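Local coordinates for mitotic checkpoint control protein kinase BUB1 (Drosophila melanogaster, PDB 6JKK) that probably acts as an ATP-binding protein kinase at the kinetochore in the mitotic checkpoint, this chain being its kinase domain, at residues R288-W291 against E292-R296; Q312-T315 against Q316-A320. All coordinates share one frame; numbering follows the deposited sequence.

Interaction 1 of 2, residues R288-W291 against E292-R296; sequences RTMW and ENIFR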
loop_
_atom_site.group_PDB
_atom_site.type_symbol
_atom_site.label_atom_id
_atom_site.label_comp_id
_atom_site.label_asym_id
_atom_site.label_seq_id
_atom_site.Cartn_x
_atom_site.Cartn_y
_atom_site.Cartn_z
ATOM N N ARG A 288 -17.458 5.940 -18.216
ATOM C CA ARG A 288 -16.717 4.958 -19.008
ATOM C C ARG A 288 -15.426 5.505 -19.593
ATOM O O ARG A 288 -14.353 4.938 -19.387
ATOM C CB ARG A 288 -17.606 4.449 -20.147
ATOM C CG ARG A 288 -17.784 2.952 -20.181
ATOM C CD ARG A 288 -17.280 2.364 -21.491
ATOM N NE ARG A 288 -17.805 3.068 -22.659
ATOM C CZ ARG A 288 -18.828 2.644 -23.395
ATOM N NH1 ARG A 288 -19.447 1.510 -23.090
ATOM N NH2 ARG A 288 -19.231 3.350 -24.442
ATOM N N THR A 289 -15.545 6.601 -20.335
ATOM C CA THR A 289 -14.393 7.250 -20.951
ATOM C C THR A 289 -13.334 7.594 -19.904
ATOM O O THR A 289 -12.138 7.405 -20.134
ATOM C CB THR A 289 -14.816 8.515 -21.732
ATOM O OG1 THR A 289 -15.775 8.153 -22.732
ATOM C CG2 THR A 289 -13.616 9.158 -22.410
ATOM N N MET A 290 -13.773 8.077 -18.745
ATOM C CA MET A 290 -12.839 8.441 -17.686
ATOM C C MET A 290 -12.093 7.228 -17.141
ATOM O O MET A 290 -10.858 7.236 -17.053
ATOM C CB MET A 290 -13.553 9.161 -16.541
ATOM C CG MET A 290 -12.626 9.479 -15.377
ATOM S SD MET A 290 -13.517 9.894 -13.868
ATOM C CE MET A 290 -14.084 8.268 -13.366
ATOM N N TRP A 291 -12.839 6.192 -16.760
ATOM C CA TRP A 291 -12.224 4.986 -16.212
ATOM C C TRP A 291 -11.317 4.330 -17.244
ATOM O O TRP A 291 -10.221 3.871 -16.912
ATOM C CB TRP A 291 -13.280 3.984 -15.732
ATOM C CG TRP A 291 -13.939 4.375 -14.438
ATOM C CD1 TRP A 291 -15.258 4.686 -14.247
ATOM C CD2 TRP A 291 -13.305 4.514 -13.160
ATOM N NE1 TRP A 291 -15.481 5.009 -12.927
ATOM C CE2 TRP A 291 -14.297 4.906 -12.238
ATOM C CE3 TRP A 291 -11.995 4.342 -12.702
ATOM C CZ2 TRP A 291 -14.020 5.129 -10.889
ATOM C CZ3 TRP A 291 -11.719 4.561 -11.360
ATOM C CH2 TRP A 291 -12.728 4.951 -10.470
ATOM N N GLU A 292 -11.770 4.288 -18.494
ATOM C CA GLU A 292 -10.944 3.720 -19.557
ATOM C C GLU A 292 -9.648 4.520 -19.753
ATOM O O GLU A 292 -8.583 3.929 -19.947
ATOM C CB GLU A 292 -11.740 3.560 -20.856
ATOM C CG GLU A 292 -12.794 2.448 -20.771
ATOM C CD GLU A 292 -13.561 2.233 -22.063
ATOM O OE1 GLU A 292 -13.497 3.109 -22.950
ATOM O OE2 GLU A 292 -14.236 1.188 -22.181
ATOM N N ASN A 293 -9.735 5.850 -19.673
ATOM C CA ASN A 293 -8.544 6.704 -19.673
ATOM C C ASN A 293 -7.581 6.321 -18.554
ATOM O O ASN A 293 -6.389 6.107 -18.782
ATOM C CB ASN A 293 -8.921 8.187 -19.512
ATOM C CG ASN A 293 -9.332 8.850 -20.822
ATOM O OD1 ASN A 293 -9.193 8.276 -21.904
ATOM N ND2 ASN A 293 -9.826 10.082 -20.723
ATOM N N ILE A 294 -8.107 6.260 -17.333
ATOM C CA ILE A 294 -7.303 5.948 -16.160
ATOM C C ILE A 294 -6.622 4.582 -16.275
ATOM O O ILE A 294 -5.412 4.471 -16.069
ATOM C CB ILE A 294 -8.149 6.012 -14.869
ATOM C CG1 ILE A 294 -8.677 7.433 -14.648
ATOM C CG2 ILE A 294 -7.327 5.553 -13.661
ATOM C CD1 ILE A 294 -9.780 7.518 -13.599
ATOM N N PHE A 295 -7.396 3.556 -16.615
ATOM C CA PHE A 295 -6.859 2.203 -16.732
ATOM C C PHE A 295 -5.813 2.124 -17.846
ATOM O O PHE A 295 -4.733 1.557 -17.655
ATOM C CB PHE A 295 -7.983 1.191 -16.991
ATOM C CG PHE A 295 -8.972 1.058 -15.855
ATOM C CD1 PHE A 295 -8.733 1.649 -14.620
ATOM C CD2 PHE A 295 -10.146 0.329 -16.036
ATOM C CE1 PHE A 295 -9.647 1.521 -13.581
ATOM C CE2 PHE A 295 -11.065 0.198 -15.007
ATOM C CZ PHE A 295 -10.814 0.793 -13.777
ATOM N N ARG A 296 -6.126 2.704 -19.001
ATOM C CA ARG A 296 -5.222 2.643 -20.149
ATOM C C ARG A 296 -3.908 3.369 -19.876
ATOM O O ARG A 296 -2.831 2.885 -20.233
ATOM C CB ARG A 296 -5.887 3.214 -21.402
ATOM C CG ARG A 296 -5.087 2.981 -22.676
ATOM C CD ARG A 296 -5.767 3.570 -23.910
ATOM N NE ARG A 296 -7.169 3.914 -23.689
ATOM C CZ ARG A 296 -7.605 5.147 -23.440
ATOM N NH1 ARG A 296 -6.750 6.159 -23.374
ATOM N NH2 ARG A 296 -8.897 5.370 -23.251
#

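Interaction 2 of 2, residues Q312-T315 against Q316-A320; sequences QLRT and QLKCA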
loop_
_atom_site.group_PDB
_atom_site.type_symbol
_atom_site.label_atom_id
_atom_site.label_comp_id
_atom_site.label_asym_id
_atom_site.label_seq_id
_atom_site.Cartn_x
_atom_site.Cartn_y
_atom_site.Cartn_z
ATOM N N GLN A 312 -2.818 14.576 -13.242
ATOM C CA GLN A 312 -3.807 14.762 -14.317
ATOM C C GLN A 312 -4.945 13.750 -14.164
ATOM O O GLN A 312 -6.112 14.051 -14.437
ATOM C CB GLN A 312 -3.149 14.610 -15.690
ATOM C CG GLN A 312 -4.133 14.407 -16.849
ATOM C CD GLN A 312 -5.046 15.600 -17.072
ATOM O OE1 GLN A 312 -4.680 16.739 -16.782
ATOM N NE2 GLN A 312 -6.244 15.342 -17.591
ATOM N N LEU A 313 -4.608 12.549 -13.714
ATOM C CA LEU A 313 -5.629 11.538 -13.467
ATOM C C LEU A 313 -6.513 11.948 -12.289
ATOM O O LEU A 313 -7.733 11.752 -12.319
ATOM C CB LEU A 313 -4.996 10.167 -13.226
ATOM C CG LEU A 313 -4.267 9.569 -14.427
ATOM C CD1 LEU A 313 -3.719 8.186 -14.098
ATOM C CD2 LEU A 313 -5.185 9.510 -15.635
ATOM N N ARG A 314 -5.900 12.531 -11.260
ATOM C CA ARG A 314 -6.663 13.018 -10.115
ATOM C C ARG A 314 -7.604 14.126 -10.578
ATOM O O ARG A 314 -8.756 14.172 -10.160
ATOM C CB ARG A 314 -5.739 13.521 -8.998
ATOM C CG ARG A 314 -4.971 12.428 -8.273
ATOM C CD ARG A 314 -4.231 12.973 -7.047
ATOM N NE ARG A 314 -5.148 13.360 -5.972
ATOM C CZ ARG A 314 -5.349 14.608 -5.556
ATOM N NH1 ARG A 314 -4.677 15.618 -6.096
ATOM N NH2 ARG A 314 -6.209 14.849 -4.569
ATOM N N THR A 315 -7.125 14.988 -11.466
ATOM C CA THR A 315 -7.963 16.049 -12.030
ATOM C C THR A 315 -9.185 15.475 -12.744
ATOM O O THR A 315 -10.299 15.996 -12.608
ATOM C CB THR A 315 -7.158 16.952 -12.973
ATOM O OG1 THR A 315 -6.149 17.635 -12.213
ATOM C CG2 THR A 315 -8.065 17.992 -13.652
ATOM N N GLN A 316 -8.985 14.392 -13.490
ATOM C CA GLN A 316 -10.092 13.772 -14.207
ATOM C C GLN A 316 -11.161 13.290 -13.235
ATOM O O GLN A 316 -12.357 13.504 -13.461
ATOM C CB GLN A 316 -9.597 12.625 -15.095
ATOM C CG GLN A 316 -8.724 13.083 -16.269
ATOM C CD GLN A 316 -8.556 11.999 -17.316
ATOM O OE1 GLN A 316 -9.537 11.401 -17.768
ATOM N NE2 GLN A 316 -7.313 11.736 -17.706
ATOM N N LEU A 317 -10.722 12.648 -12.155
ATOM C CA LEU A 317 -11.628 12.154 -11.127
ATOM C C LEU A 317 -12.363 13.285 -10.404
ATOM O O LEU A 317 -13.564 13.182 -10.151
ATOM C CB LEU A 317 -10.866 11.282 -10.127
ATOM C CG LEU A 317 -10.366 9.945 -10.671
ATOM C CD1 LEU A 317 -9.241 9.389 -9.792
ATOM C CD2 LEU A 317 -11.515 8.945 -10.765
ATOM N N LYS A 318 -11.646 14.354 -10.072
ATOM C CA LYS A 318 -12.256 15.496 -9.398
ATOM C C LYS A 318 -13.331 16.143 -10.264
ATOM O O LYS A 318 -14.351 16.619 -9.755
ATOM C CB LYS A 318 -11.198 16.542 -9.074
ATOM C CG LYS A 318 -10.024 16.006 -8.298
ATOM C CD LYS A 318 -10.185 16.183 -6.822
ATOM C CE LYS A 318 -8.909 16.758 -6.242
ATOM N NZ LYS A 318 -8.424 17.814 -7.164
ATOM N N CYS A 319 -13.093 16.176 -11.573
ATOM C CA CYS A 319 -14.053 16.770 -12.504
ATOM C C CYS A 319 -15.344 15.960 -12.528
ATOM O O CYS A 319 -16.437 16.515 -12.576
ATOM C CB CYS A 319 -13.470 16.838 -13.914
ATOM S SG CYS A 319 -12.232 18.126 -14.149
ATOM N N ALA A 320 -15.208 14.642 -12.491
ATOM C CA ALA A 320 -16.371 13.772 -12.488
ATOM C C ALA A 320 -17.119 13.907 -11.166
ATOM O O ALA A 320 -18.352 13.950 -11.143
ATOM C CB ALA A 320 -15.957 12.325 -12.736
#

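Interaction 1 of 2, residues R288-W291 against E292-R296
Trp-291 meets Phe-295 and Ile-294 about one helical turn on. Its CE3 lies 3.8 Å from CE1 of Phe-295, and the rings meet obliquely, planes at 40°. The same CE3 is 4.0 Å from CD1 of Ile-294. That methyl also reaches back to CG of Met-290, at 3.9 Å. The methyl CE of Met-290 lies over one face of the indole, toward its rim. The carbonyl O of Trp-291 sits over one face of the Phe-295 ring and accepts the backbone N-H of Phe-295. On the more exposed side Glu-292 grips the turn before it. Its backbone N bonds O of Arg-288 at 2.8 Å (165°), and its CG lies 3.2 Å from that same oxygen. CG stands anti to the carbonyl carbon of Glu-292 (chi1 -70°) and the chain beyond is extended, which lays it alongside Arg-288. OE2 of Glu-292 touches CD of Arg-288 at 3.3 Å. It is 4.1 Å from NE of Arg-288 but well out of the guanidinium plane, so the charges are near without a salt bridge. This is i to i+4 packing along an amphipathic helix of the kinase domain. Trp-291 packs on helix 156-175, where its NE1 hydrogen-bonds OE2 of Glu-156. Phe-295 lies against helix 246-261, and helix 310-322 lies on the Met-290 side.

Interaction 2 of 2, residues Q312-T315 against Q316-A320
Gln-316 reaches back along its helix to Gln-312 and Leu-313. Its CB lies 3.5 Å from the carbonyl O of Leu-313. The next atom, CG, stands anti to the carbonyl carbon of Gln-316 (chi1 -67°). This brings it to 3.3 Å from the carbonyl O of Gln-312, with NE2 of Gln-312 also close. CD continues the extended chain past that NE2. At the tip the two branches part. NE2 of Gln-316 meets the methyl CD2 of Leu-313 at 3.7 Å, while OE1 turns to Asn-293 of the preceding helix, a probable hydrogen bond. The amide planes of Gln-312 and Gln-316 are turned 45° from each other. These are i to i+3 and i to i+4 contacts of an alpha helix late in the C-lobe of the kinase fold, and the backbone bond from Gln-316 N to Gln-312 O (3.0 Å) belongs to the same turn. With an alanine here, Asn-293 is likely to lose this acceptor and a gap to open beside Leu-313 CD2. One turn on, CG of Lys-318 comes tightly against the carbonyl O of Arg-314, at 2.9 Å. CE of Lys-318 runs beside NH2 of Arg-314, 3.7 Å away. The two like charges stay near each other, NH1 of Arg-314 being 4.5 Å from NZ of Lys-318. The guanidinium is held from outside by Asn-199, Gln-311 and the carbonyl of Cys-164.

How the interactions relate
From the N terminus the chain reaches interaction 1 first, on helix 288-299, and then interaction 2, on helix 310-322. Each joins neighbouring turns of one helix, so neither closes a long loop. The two are in series and do not nest or cross. Their centres lie about 11 Å apart, and the helices touch. Asn-293 ND2 and Gln-316 OE1, 3.2 Å apart, make the probable hydrogen bond between them. Beside it, Ile-294 CD1 packs on Leu-317 CD2 at 3.6 Å, and Met-290 SD lies 3.6 Å from Ala-320 CB. Both helices also pack on helix 156-175, where Met-160 touches Met-290, Trp-291 and Leu-317.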